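PDB 6Y9I: major Capsid Protein VP1 from Chimpanzee polyomavirus Bob, which assembles into the pentameric capsomers of the viral shell and, as in related polyomaviruses, probably engages glycan receptors on host cells. Local coordinates for residues L24-R29 against S68-Q73; C94-V99 against H133-G138; G138-D143 against K188-K193; V255-I260 against R279-T284. All coordinates share one frame; numbering follows the deposited sequence.

Interaction 1. Residues L24-R29 against S68-Q73; sequences LYLEPR and SCARVQ. With MG (magnesium ion), chain F.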
loop_
_atom_site.group_PDB
_atom_site.type_symbol
_atom_site.label_atom_id
_atom_site.label_comp_id
_atom_site.label_asym_id
_atom_site.label_seq_id
_atom_site.Cartn_x
_atom_site.Cartn_y
_atom_site.Cartn_z
ATOM N N LEU A 24 10.726 -12.485 26.614
ATOM C CA LEU A 24 10.513 -11.329 27.503
ATOM C C LEU A 24 9.604 -10.309 26.826
ATOM O O LEU A 24 9.351 -10.407 25.601
ATOM C CB LEU A 24 11.839 -10.701 27.912
ATOM C CG LEU A 24 12.598 -9.930 26.837
ATOM C CD1 LEU A 24 13.450 -8.868 27.498
ATOM C CD2 LEU A 24 13.446 -10.861 25.993
ATOM N N TYR A 25 9.078 -9.422 27.654
ATOM C CA TYR A 25 8.269 -8.254 27.251
ATOM C C TYR A 25 9.097 -7.022 27.524
ATOM O O TYR A 25 9.808 -7.019 28.567
ATOM C CB TYR A 25 6.975 -8.169 28.049
ATOM C CG TYR A 25 5.825 -8.882 27.411
ATOM C CD1 TYR A 25 5.278 -8.409 26.231
ATOM C CD2 TYR A 25 5.273 -10.013 27.987
ATOM C CE1 TYR A 25 4.199 -9.039 25.641
ATOM C CE2 TYR A 25 4.200 -10.663 27.402
ATOM C CZ TYR A 25 3.656 -10.164 26.230
ATOM O OH TYR A 25 2.588 -10.772 25.638
ATOM N N LEU A 26 9.047 -6.051 26.616
ATOM C CA LEU A 26 9.438 -4.654 26.928
ATOM C C LEU A 26 8.161 -3.826 26.985
ATOM O O LEU A 26 7.399 -3.779 25.983
ATOM C CB LEU A 26 10.430 -4.118 25.898
ATOM C CG LEU A 26 11.786 -4.826 25.874
ATOM C CD1 LEU A 26 12.657 -4.293 24.746
ATOM C CD2 LEU A 26 12.504 -4.678 27.210
ATOM N N GLU A 27 7.933 -3.224 28.143
ATOM C CA GLU A 27 6.787 -2.320 28.361
ATOM C C GLU A 27 7.133 -0.994 27.690
ATOM O O GLU A 27 8.308 -0.626 27.612
ATOM C CB GLU A 27 6.488 -2.230 29.850
ATOM C CG GLU A 27 5.842 -3.504 30.374
ATOM C CD GLU A 27 5.018 -3.376 31.638
ATOM O OE1 GLU A 27 5.382 -4.042 32.617
ATOM O OE2 GLU A 27 3.978 -2.676 31.626
ATOM N N PRO A 28 6.116 -0.246 27.199
ATOM C CA PRO A 28 6.368 0.997 26.469
ATOM C C PRO A 28 6.897 2.084 27.417
ATOM O O PRO A 28 6.476 2.105 28.579
ATOM C CB PRO A 28 5.006 1.373 25.905
ATOM C CG PRO A 28 4.029 0.748 26.867
ATOM C CD PRO A 28 4.686 -0.537 27.344
ATOM N N ARG A 29 7.830 2.898 26.917
ATOM C CA ARG A 29 8.393 4.078 27.628
ATOM C C ARG A 29 8.052 5.346 26.848
ATOM O O ARG A 29 8.950 5.931 26.174
ATOM C CB ARG A 29 9.884 3.829 27.886
ATOM C CG ARG A 29 10.142 2.552 28.665
ATOM C CD ARG A 29 9.747 2.674 30.109
ATOM N NE ARG A 29 9.934 1.448 30.870
ATOM C CZ ARG A 29 8.955 0.677 31.343
ATOM N NH1 ARG A 29 7.688 0.921 31.065
ATOM N NH2 ARG A 29 9.245 -0.388 32.055
ATOM N N SER A 68 12.824 1.375 24.655
ATOM C CA SER A 68 12.832 0.323 25.686
ATOM C C SER A 68 14.059 -0.551 25.443
ATOM O O SER A 68 14.441 -0.690 24.284
ATOM C CB SER A 68 11.572 -0.466 25.637
ATOM O OG SER A 68 10.460 0.394 25.786
ATOM N N CYS A 69 14.639 -1.140 26.481
ATOM C CA CYS A 69 15.709 -2.137 26.296
ATOM C C CYS A 69 15.876 -2.989 27.555
ATOM O O CYS A 69 15.520 -2.542 28.624
ATOM C CB CYS A 69 17.026 -1.495 25.897
ATOM S SG CYS A 69 17.751 -0.416 27.163
ATOM N N ALA A 70 16.381 -4.202 27.383
ATOM C CA ALA A 70 16.744 -5.126 28.474
ATOM C C ALA A 70 17.950 -5.952 28.018
ATOM O O ALA A 70 18.077 -6.235 26.816
ATOM C CB ALA A 70 15.564 -5.987 28.827
ATOM N N ARG A 71 18.844 -6.247 28.953
ATOM C CA ARG A 71 19.830 -7.336 28.839
ATOM C C ARG A 71 19.247 -8.569 29.526
ATOM O O ARG A 71 18.831 -8.449 30.687
ATOM C CB ARG A 71 21.155 -6.941 29.502
ATOM C CG ARG A 71 22.188 -8.057 29.401
ATOM C CD ARG A 71 23.482 -7.698 30.101
ATOM N NE ARG A 71 24.417 -8.811 30.136
ATOM C CZ ARG A 71 24.312 -9.875 30.920
ATOM N NH1 ARG A 71 23.312 -9.995 31.777
ATOM N NH2 ARG A 71 25.231 -10.826 30.850
ATOM N N VAL A 72 19.222 -9.712 28.841
ATOM C CA VAL A 72 18.769 -11.012 29.428
ATOM C C VAL A 72 20.016 -11.872 29.694
ATOM O O VAL A 72 20.877 -12.003 28.781
ATOM C CB VAL A 72 17.773 -11.724 28.492
ATOM C CG1 VAL A 72 17.309 -13.056 29.069
ATOM C CG2 VAL A 72 16.587 -10.834 28.153
ATOM N N GLN A 73 20.140 -12.423 30.901
ATOM C CA GLN A 73 21.270 -13.315 31.247
ATOM C C GLN A 73 21.031 -14.668 30.582
ATOM O O GLN A 73 19.981 -15.240 30.838
ATOM C CB GLN A 73 21.393 -13.518 32.756
ATOM C CG GLN A 73 22.477 -14.518 33.104
ATOM C CD GLN A 73 23.820 -13.968 32.720
ATOM O OE1 GLN A 73 24.123 -12.803 32.935
ATOM N NE2 GLN A 73 24.641 -14.798 32.115
HETATM MG MG MG F . 3.782 -5.037 34.222
HETATM O O HOH W 1 8.730 -1.411 24.671
HETATM O O HOH W 2 2.460 -2.943 33.843
HETATM O O HOH W 3 9.329 2.454 24.482
HETATM O O HOH W 4 2.325 -5.536 35.873
HETATM O O HOH W 5 5.314 -6.484 34.431
#
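Leu-24 and Leu-26 meet Ser-68, Ala-70 and Val-72 across the interior of the jelly-roll beta-sandwich, with strands 24-26 and 68-73 facing each other from its two sheets, their axes approaching to 7.7 Å and running roughly antiparallel. The CG of Leu-24 sits between its own backbone N and carbonyl carbon (chi1 72°), a rotation that sends CD1 into the notch between Ala-70 CB and Val-72 CG2, each 3.8 Å away. Leu-26 is turned differently, with CG beside the backbone N and opposite the carbonyl carbon (chi1 -65°). Its CD2 branch therefore comes up against Ala-70 CB at 3.7 Å, while its CB rests on Ser-68 CB, so a single methyl, that of Ala-70, is shared by the two leucines. Beyond Leu-26 the chain leaves the strand, and the contact becomes polar. Ser-68 OG lies 3.0 Å from Glu-27 O and is joined through one water to Arg-29 N, with the aliphatic CG of Arg-29 packed alongside it. The guanidinium of Arg-29 reaches away to a salt bridge with Asp-194. Glu-27 also turns outward, where OE2 is hydrogen-bonded to Tyr-43, and OE1 binds a magnesium ion at 2.5 Å. Three waters and the carbonyl oxygen of Leu-183 of a neighbouring subunit bind the same ion, so it links two capsid chains through Glu-27 OE1.

Interaction 2. Residues C94-V99 against H133-G138; sequences CKTEIV and HMFAVG
A threonine methyl sits almost exactly on the axis of a phenylalanine ring: Thr-96 CG2 lies 3.4 Å from the centroid of the Phe-135 ring and only 6° off its normal, a close CH-pi contact in which all six ring carbons are nearly equidistant from the methyl. The rotation of Thr-96 explains it, since with OG1 opposite the backbone N (chi1 -172°) the methyl is left to drop onto the ring. The hydroxyl is taken up by Tyr-280 O and Arg-279 NH1. Cys-94 flanks the same ring more obliquely, its SG 3.9 Å from Phe-135 CE1 in a sulfur-aromatic contact, and is more loosely placed against Val-137 CG2. At the other end Ile-98 CD1 reaches His-133 ND1 at 3.7 Å, the two side chains crossing at about a right angle. This imidazole is held at both nitrogens, by Asn-131 at NE2 and by Asp-259 at ND1. Strands 94-98 and 133-138 run nearly antiparallel, their axes approaching to 9.5 Å, in opposing layers of the jelly-roll sandwich. Strand 94-98 pairs with strand 272-291, strand 133-138 lies between strands 212-219 and 252-265, and Phe-135 also stacks on Phe-215.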
loop_
_atom_site.group_PDB
_atom_site.type_symbol
_atom_site.label_atom_id
_atom_site.label_comp_id
_atom_site.label_asym_id
_atom_site.label_seq_id
_atom_site.Cartn_x
_atom_site.Cartn_y
_atom_site.Cartn_z
ATOM N N CYS A 94 13.991 -14.731 15.745
ATOM C CA CYS A 94 13.090 -14.315 16.836
ATOM C C CYS A 94 11.652 -14.227 16.347
ATOM O O CYS A 94 11.433 -13.970 15.159
ATOM C CB CYS A 94 13.570 -13.005 17.432
ATOM S SG CYS A 94 13.461 -11.619 16.290
ATOM N N LYS A 95 10.715 -14.409 17.272
ATOM C CA LYS A 95 9.317 -14.012 17.060
ATOM C C LYS A 95 9.120 -12.760 17.893
ATOM O O LYS A 95 9.560 -12.721 19.041
ATOM C CB LYS A 95 8.374 -15.151 17.422
ATOM C CG LYS A 95 8.447 -16.314 16.458
ATOM C CD LYS A 95 7.247 -17.207 16.565
ATOM C CE LYS A 95 7.313 -18.377 15.618
ATOM N NZ LYS A 95 6.219 -19.327 15.940
ATOM N N THR A 96 8.560 -11.733 17.292
ATOM C CA THR A 96 8.261 -10.498 18.038
ATOM C C THR A 96 6.825 -10.100 17.721
ATOM O O THR A 96 6.348 -10.345 16.596
ATOM C CB THR A 96 9.339 -9.433 17.795
ATOM O OG1 THR A 96 9.054 -8.371 18.696
ATOM C CG2 THR A 96 9.360 -8.911 16.375
ATOM N N GLU A 97 6.157 -9.514 18.692
ATOM C CA GLU A 97 4.741 -9.169 18.551
ATOM C C GLU A 97 4.456 -7.907 19.349
ATOM O O GLU A 97 4.909 -7.821 20.505
ATOM C CB GLU A 97 3.901 -10.315 19.091
ATOM C CG GLU A 97 2.439 -10.028 19.024
ATOM C CD GLU A 97 1.785 -10.743 17.874
ATOM O OE1 GLU A 97 2.339 -10.654 16.745
ATOM O OE2 GLU A 97 0.751 -11.410 18.131
ATOM N N ILE A 98 3.726 -6.967 18.751
ATOM C CA ILE A 98 3.099 -5.849 19.504
ATOM C C ILE A 98 1.830 -6.378 20.163
ATOM O O ILE A 98 0.892 -6.817 19.446
ATOM C CB ILE A 98 2.803 -4.675 18.566
ATOM C CG1 ILE A 98 4.065 -4.203 17.858
ATOM C CG2 ILE A 98 2.097 -3.538 19.287
ATOM C CD1 ILE A 98 3.778 -3.440 16.592
ATOM N N VAL A 99 1.747 -6.287 21.476
ATOM C CA VAL A 99 0.602 -6.881 22.226
ATOM C C VAL A 99 -0.399 -5.800 22.612
ATOM O O VAL A 99 0.034 -4.713 23.049
ATOM C CB VAL A 99 1.071 -7.669 23.466
ATOM C CG1 VAL A 99 -0.111 -8.201 24.243
ATOM C CG2 VAL A 99 1.948 -8.831 23.042
ATOM N N HIS A 133 7.831 2.103 14.883
ATOM C CA HIS A 133 7.933 0.704 15.329
ATOM C C HIS A 133 9.345 0.244 15.017
ATOM O O HIS A 133 9.771 0.339 13.870
ATOM C CB HIS A 133 6.835 -0.161 14.696
ATOM C CG HIS A 133 5.460 0.294 15.080
ATOM N ND1 HIS A 133 4.931 0.043 16.323
ATOM C CD2 HIS A 133 4.538 1.035 14.419
ATOM C CE1 HIS A 133 3.717 0.558 16.411
ATOM N NE2 HIS A 133 3.455 1.168 15.256
ATOM N N MET A 134 10.042 -0.219 16.039
ATOM C CA MET A 134 11.419 -0.722 15.869
ATOM C C MET A 134 11.611 -1.823 16.902
ATOM O O MET A 134 11.055 -1.755 17.994
ATOM C CB MET A 134 12.468 0.377 16.045
ATOM C CG MET A 134 13.842 -0.074 15.571
ATOM S SD MET A 134 15.210 0.203 16.753
ATOM C CE MET A 134 14.433 -0.268 18.297
ATOM N N PHE A 135 12.327 -2.848 16.519
ATOM C CA PHE A 135 12.803 -3.886 17.454
ATOM C C PHE A 135 14.224 -4.224 16.991
ATOM O O PHE A 135 14.574 -4.035 15.784
ATOM C CB PHE A 135 11.800 -5.040 17.520
ATOM C CG PHE A 135 11.839 -5.975 16.341
ATOM C CD1 PHE A 135 12.691 -7.070 16.343
ATOM C CD2 PHE A 135 11.018 -5.772 15.239
ATOM C CE1 PHE A 135 12.735 -7.928 15.255
ATOM C CE2 PHE A 135 11.053 -6.639 14.155
ATOM C CZ PHE A 135 11.909 -7.720 14.175
ATOM N N ALA A 136 15.053 -4.603 17.944
ATOM C CA ALA A 136 16.460 -4.966 17.712
ATOM C C ALA A 136 16.821 -6.113 18.648
ATOM O O ALA A 136 16.311 -6.194 19.794
ATOM C CB ALA A 136 17.374 -3.780 17.906
ATOM N N VAL A 137 17.677 -6.971 18.142
ATOM C CA VAL A 137 18.279 -8.097 18.906
ATOM C C VAL A 137 19.777 -8.074 18.618
ATOM O O VAL A 137 20.155 -8.032 17.418
ATOM C CB VAL A 137 17.609 -9.419 18.490
ATOM C CG1 VAL A 137 18.245 -10.589 19.212
ATOM C CG2 VAL A 137 16.103 -9.370 18.716
ATOM N N GLY A 138 20.595 -8.046 19.669
ATOM C CA GLY A 138 22.046 -8.016 19.546
ATOM C C GLY A 138 22.771 -8.639 20.724
ATOM O O GLY A 138 22.149 -8.956 21.799
#

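Interaction 3. Residues G138-D143 against K188-K193; sequences GGEPLD and KARLDK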
loop_
_atom_site.group_PDB
_atom_site.type_symbol
_atom_site.label_atom_id
_atom_site.label_comp_id
_atom_site.label_asym_id
_atom_site.label_seq_id
_atom_site.Cartn_x
_atom_site.Cartn_y
_atom_site.Cartn_z
ATOM N N GLY A 138 20.595 -8.046 19.669
ATOM C CA GLY A 138 22.046 -8.016 19.546
ATOM C C GLY A 138 22.771 -8.639 20.724
ATOM O O GLY A 138 22.149 -8.956 21.799
ATOM N N GLY A 139 24.068 -8.825 20.513
ATOM C CA GLY A 139 24.952 -9.477 21.485
ATOM C C GLY A 139 25.619 -8.425 22.331
ATOM O O GLY A 139 26.507 -8.761 23.137
ATOM N N GLU A 140 25.236 -7.173 22.108
ATOM C CA GLU A 140 25.680 -6.024 22.941
ATOM C C GLU A 140 24.684 -4.895 22.745
ATOM O O GLU A 140 23.822 -5.009 21.870
ATOM C CB GLU A 140 27.082 -5.626 22.512
ATOM C CG GLU A 140 27.160 -5.116 21.096
ATOM C CD GLU A 140 28.546 -5.273 20.527
ATOM O OE1 GLU A 140 29.181 -4.236 20.304
ATOM O OE2 GLU A 140 28.991 -6.434 20.325
ATOM N N PRO A 141 24.739 -3.809 23.553
ATOM C CA PRO A 141 23.785 -2.717 23.418
ATOM C C PRO A 141 23.748 -2.124 22.011
ATOM O O PRO A 141 24.777 -2.102 21.285
ATOM C CB PRO A 141 24.279 -1.680 24.448
ATOM C CG PRO A 141 24.962 -2.531 25.501
ATOM C CD PRO A 141 25.676 -3.580 24.676
ATOM N N LEU A 142 22.571 -1.637 21.643
ATOM C CA LEU A 142 22.321 -1.052 20.307
ATOM C C LEU A 142 23.057 0.287 20.226
ATOM O O LEU A 142 22.927 1.103 21.161
ATOM C CB LEU A 142 20.816 -0.885 20.093
ATOM C CG LEU A 142 20.410 -0.515 18.663
ATOM C CD1 LEU A 142 20.504 -1.729 17.755
ATOM C CD2 LEU A 142 19.010 0.095 18.658
ATOM N N ASP A 143 23.816 0.471 19.155
ATOM C CA ASP A 143 24.495 1.736 18.789
ATOM C C ASP A 143 23.444 2.729 18.289
ATOM O O ASP A 143 22.632 2.363 17.389
ATOM C CB ASP A 143 25.605 1.472 17.776
ATOM C CG ASP A 143 26.704 0.576 18.339
ATOM O OD1 ASP A 143 27.377 1.018 19.297
ATOM O OD2 ASP A 143 26.905 -0.541 17.799
ATOM N N LYS A 188 26.997 10.085 19.370
ATOM C CA LYS A 188 26.843 8.609 19.359
ATOM C C LYS A 188 26.706 8.115 20.797
ATOM O O LYS A 188 27.345 8.661 21.708
ATOM C CB LYS A 188 28.012 7.959 18.614
ATOM C CG LYS A 188 27.956 8.139 17.102
ATOM C CD LYS A 188 28.967 7.305 16.324
ATOM C CE LYS A 188 29.331 7.885 14.981
ATOM N NZ LYS A 188 28.289 7.656 13.962
ATOM N N ALA A 189 25.858 7.120 20.998
ATOM C CA ALA A 189 25.652 6.507 22.314
ATOM C C ALA A 189 25.222 5.058 22.131
ATOM O O ALA A 189 24.829 4.657 21.023
ATOM C CB ALA A 189 24.652 7.283 23.129
ATOM N N ARG A 190 25.247 4.327 23.229
ATOM C CA ARG A 190 24.767 2.938 23.271
ATOM C C ARG A 190 23.488 2.921 24.080
ATOM O O ARG A 190 23.412 3.630 25.105
ATOM C CB ARG A 190 25.867 2.058 23.848
ATOM C CG ARG A 190 26.939 1.755 22.818
ATOM C CD ARG A 190 27.552 0.398 23.028
ATOM N NE ARG A 190 27.793 -0.222 21.749
ATOM C CZ ARG A 190 28.281 -1.432 21.602
ATOM N NH1 ARG A 190 28.589 -2.158 22.668
ATOM N NH2 ARG A 190 28.460 -1.898 20.381
ATOM N N LEU A 191 22.537 2.113 23.642
ATOM C CA LEU A 191 21.219 1.992 24.286
ATOM C C LEU A 191 21.367 1.042 25.478
ATOM O O LEU A 191 21.094 -0.186 25.341
ATOM C CB LEU A 191 20.207 1.492 23.250
ATOM C CG LEU A 191 18.801 1.279 23.788
ATOM C CD1 LEU A 191 18.313 2.482 24.579
ATOM C CD2 LEU A 191 17.850 0.994 22.642
ATOM N N ASP A 192 21.830 1.602 26.591
ATOM C CA ASP A 192 22.258 0.852 27.796
ATOM C C ASP A 192 21.259 1.115 28.926
ATOM O O ASP A 192 21.387 0.489 29.963
ATOM C CB ASP A 192 23.695 1.238 28.170
ATOM C CG ASP A 192 23.957 2.732 28.380
ATOM O OD1 ASP A 192 22.989 3.547 28.366
ATOM O OD2 ASP A 192 25.149 3.090 28.543
ATOM N N LYS A 193 20.317 2.042 28.762
ATOM C CA LYS A 193 19.320 2.357 29.826
ATOM C C LYS A 193 17.928 2.398 29.193
ATOM O O LYS A 193 17.759 3.112 28.182
ATOM C CB LYS A 193 19.578 3.712 30.494
ATOM C CG LYS A 193 20.668 3.737 31.558
ATOM C CD LYS A 193 20.760 5.068 32.306
HETATM O O HOH W 6 20.353 -2.013 23.511
#
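Leu-142 and Leu-191 join the two segments through a backbone hydrogen bond, Leu-191 N to Leu-142 O at 2.7 Å, next to which Asp-143 and Arg-190 form an antiparallel non-hydrogen-bonded pair. A water continues the link, accepting from Leu-142 N and donating to Leu-191 O, where the chain makes an inverse gamma turn centred on Leu-191. Arg-190 dominates the side-chain contact. Its chain bends at chi2 and chi3 and carries the guanidinium out past Pro-141 and between two carboxylates, those of Asp-143 and Glu-140, in a salt-bridge network. Asp-143 lies alongside, pointing the same way: Arg-190 NE donates to Asp-143 OD1 at 2.8 Å in a nearly straight bond (169°), with the oxygen in the guanidinium plane but met from above the carboxylate plane. NH2 adds weak bonds to both Asp-143 oxygens. Strands 142-146 and 188-191 are neighbours in a small three-stranded antiparallel sheet, separate from the larger sheets of the jelly roll, with 142-146 in the middle and 202-204 beyond it. Glu-140 approaches a second edge of the guanidinium, that of NH1 and NH2, its carboxylate turned 71° from the guanidinium plane; the modelled 2.4 Å between Glu-140 OE1 and Arg-190 NH2 is so short that its exact value is doubtful. The other oxygen of Glu-140 is hydrogen-bonded to Asn-211. Over one face of the guanidinium, near its centre, lies Pro-141 O, while Pro-141 CB packs at 3.6 Å against Leu-191 O. On the reverse face of the strand pair, Leu-142 CB and Leu-191 CB touch at 4.0 Å, and both leucines reach Ser-256 of strand 252-265.

Interaction 4. Residues V255-I260 against R279-T284; sequences VSAADI and RYFKVT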
loop_
_atom_site.group_PDB
_atom_site.type_symbol
_atom_site.label_atom_id
_atom_site.label_comp_id
_atom_site.label_asym_id
_atom_site.label_seq_id
_atom_site.Cartn_x
_atom_site.Cartn_y
_atom_site.Cartn_z
ATOM N N VAL A 255 17.838 -6.824 23.908
ATOM C CA VAL A 255 16.629 -6.544 23.079
ATOM C C VAL A 255 16.260 -5.081 23.289
ATOM O O VAL A 255 16.500 -4.523 24.395
ATOM C CB VAL A 255 15.460 -7.512 23.353
ATOM C CG1 VAL A 255 15.863 -8.953 23.060
ATOM C CG2 VAL A 255 14.953 -7.428 24.781
ATOM N N SER A 256 15.811 -4.453 22.214
ATOM C CA SER A 256 15.490 -3.007 22.168
ATOM C C SER A 256 14.195 -2.869 21.396
ATOM O O SER A 256 13.938 -3.722 20.497
ATOM C CB SER A 256 16.602 -2.192 21.544
ATOM O OG SER A 256 17.857 -2.566 22.056
ATOM N N ALA A 257 13.379 -1.894 21.775
ATOM C CA ALA A 257 12.092 -1.639 21.099
ATOM C C ALA A 257 11.676 -0.178 21.247
ATOM O O ALA A 257 12.077 0.522 22.197
ATOM C CB ALA A 257 11.026 -2.570 21.620
ATOM N N ALA A 258 10.857 0.251 20.302
ATOM C CA ALA A 258 10.049 1.488 20.353
ATOM C C ALA A 258 8.762 1.219 19.580
ATOM O O ALA A 258 8.883 0.779 18.458
ATOM C CB ALA A 258 10.814 2.633 19.769
ATOM N N ASP A 259 7.601 1.388 20.198
ATOM C CA ASP A 259 6.323 1.161 19.495
ATOM C C ASP A 259 5.359 2.277 19.832
ATOM O O ASP A 259 4.490 2.032 20.658
ATOM C CB ASP A 259 5.747 -0.197 19.853
ATOM C CG ASP A 259 6.582 -1.298 19.240
ATOM O OD1 ASP A 259 6.517 -1.434 17.998
ATOM O OD2 ASP A 259 7.341 -1.967 20.007
ATOM N N ILE A 260 5.500 3.422 19.160
ATOM C CA ILE A 260 4.473 4.495 19.185
ATOM C C ILE A 260 3.346 4.081 18.221
ATOM O O ILE A 260 3.618 3.933 17.017
ATOM C CB ILE A 260 5.078 5.849 18.801
ATOM C CG1 ILE A 260 6.213 6.242 19.757
ATOM C CG2 ILE A 260 3.971 6.895 18.748
ATOM C CD1 ILE A 260 6.884 7.520 19.347
ATOM N N ARG A 279 5.875 -4.851 23.687
ATOM C CA ARG A 279 6.435 -5.735 22.648
ATOM C C ARG A 279 6.955 -7.024 23.313
ATOM O O ARG A 279 7.743 -6.994 24.292
ATOM C CB ARG A 279 7.531 -5.045 21.829
ATOM C CG ARG A 279 8.130 -5.963 20.769
ATOM C CD ARG A 279 9.097 -5.270 19.833
ATOM N NE ARG A 279 8.428 -4.381 18.874
ATOM C CZ ARG A 279 7.863 -4.773 17.749
ATOM N NH1 ARG A 279 7.871 -6.053 17.402
ATOM N NH2 ARG A 279 7.322 -3.877 16.943
ATOM N N TYR A 280 6.509 -8.151 22.793
ATOM C CA TYR A 280 7.019 -9.482 23.168
ATOM C C TYR A 280 8.178 -9.876 22.252
ATOM O O TYR A 280 8.109 -9.641 21.024
ATOM C CB TYR A 280 5.891 -10.492 23.041
ATOM C CG TYR A 280 6.334 -11.910 23.223
ATOM C CD1 TYR A 280 6.462 -12.465 24.489
ATOM C CD2 TYR A 280 6.568 -12.697 22.118
ATOM C CE1 TYR A 280 6.876 -13.776 24.635
ATOM C CE2 TYR A 280 6.955 -14.014 22.249
ATOM C CZ TYR A 280 7.076 -14.553 23.514
ATOM O OH TYR A 280 7.459 -15.844 23.582
ATOM N N PHE A 281 9.123 -10.634 22.800
ATOM C CA PHE A 281 10.253 -11.235 22.056
ATOM C C PHE A 281 10.407 -12.698 22.469
ATOM O O PHE A 281 10.407 -13.002 23.687
ATOM C CB PHE A 281 11.577 -10.564 22.421
ATOM C CG PHE A 281 11.736 -9.129 22.004
ATOM C CD1 PHE A 281 11.143 -8.112 22.739
ATOM C CD2 PHE A 281 12.544 -8.790 20.924
ATOM C CE1 PHE A 281 11.325 -6.792 22.376
ATOM C CE2 PHE A 281 12.735 -7.457 20.575
ATOM C CZ PHE A 281 12.118 -6.474 21.300
ATOM N N LYS A 282 10.549 -13.575 21.491
ATOM C CA LYS A 282 11.066 -14.943 21.708
ATOM C C LYS A 282 12.255 -15.102 20.778
ATOM O O LYS A 282 12.067 -15.003 19.548
ATOM C CB LYS A 282 9.995 -15.994 21.433
ATOM C CG LYS A 282 10.427 -17.435 21.668
ATOM C CD LYS A 282 9.497 -18.466 21.035
ATOM C CE LYS A 282 8.023 -18.105 21.073
ATOM N NZ LYS A 282 7.159 -19.269 20.763
ATOM N N VAL A 283 13.431 -15.314 21.348
ATOM C CA VAL A 283 14.690 -15.380 20.576
ATOM C C VAL A 283 15.223 -16.803 20.714
ATOM O O VAL A 283 15.326 -17.292 21.853
ATOM C CB VAL A 283 15.703 -14.335 21.088
ATOM C CG1 VAL A 283 17.002 -14.390 20.294
ATOM C CG2 VAL A 283 15.125 -12.941 21.065
ATOM N N THR A 284 15.542 -17.430 19.589
ATOM C CA THR A 284 16.165 -18.772 19.522
ATOM C C THR A 284 17.675 -18.589 19.352
ATOM O O THR A 284 18.106 -17.821 18.456
ATOM C CB THR A 284 15.574 -19.609 18.383
ATOM O OG1 THR A 284 14.171 -19.728 18.607
ATOM C CG2 THR A 284 16.177 -20.990 18.311
#
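Phe-281 and Arg-279 reach across to Val-255, Ala-257 and Asp-259 in the core of the jelly roll, where the two strands of the hairpin 252-265/272-291 have separated into opposite sheets, the axes of 255-260 and 279-284 approaching to 8.8 Å. The tight part lies around Phe-281. Val-255 CB stands over the centre of its ring in a CH-pi contact, 3.9 Å from the centroid, while at the ring edge CZ approaches Ser-256 O at 3.4 Å and Ala-257 CB comes near the plane. With CG opposite its carbonyl carbon (chi1 -67°), Phe-281 lays this ring face against Val-255. Ala-257 CB also packs against Arg-279 CD at 3.8 Å, and thus fills the step between the ring and the arginine chain. Toward Thr-284 the contact loosens: Val-283 points inward yet barely approaches Val-255, and Lys-282, on the other side of its strand, is partly open to solvent. At the Arg-279 end charge replaces apolar packing. The chain of Arg-279 runs extended to CD and bends at chi3 (-73°), which brings NE and NH2 side-on to Asp-259 in a salt bridge. Asp-259 OD1 has a further donor in His-133, so the buried carboxylate is gripped from two residues, which probably favours its ionised form. The two arginine bonds are both on the syn side, Arg-279 NE to Asp-259 OD2 at 2.9 Å and Arg-279 NH2 to Asp-259 OD1 at 2.8 Å.

How the interactions relate
From the N terminus the four contacts follow in series, and none crosses or encloses another. Interaction 1 closes the long loop 30-67, interaction 2 the excursion 100-132, interaction 3 the segment 144-187 with its short helix, and interaction 4 the tip of the hairpin 252-265/272-291. Interactions 1, 2 and 4 all bridge the two layers of the jelly roll and abut one another: Leu-24 and Lys-95 meet the backbone of strand 279-284 from either edge, while strands 68-73 and 133-138 flank strand 255-260. Interaction 3 shares Gly-138 with interaction 2 and attaches the small outer sheet through Leu-142 on Ala-136, Leu-191 on Ser-256 and Lys-193 beside Cys-69.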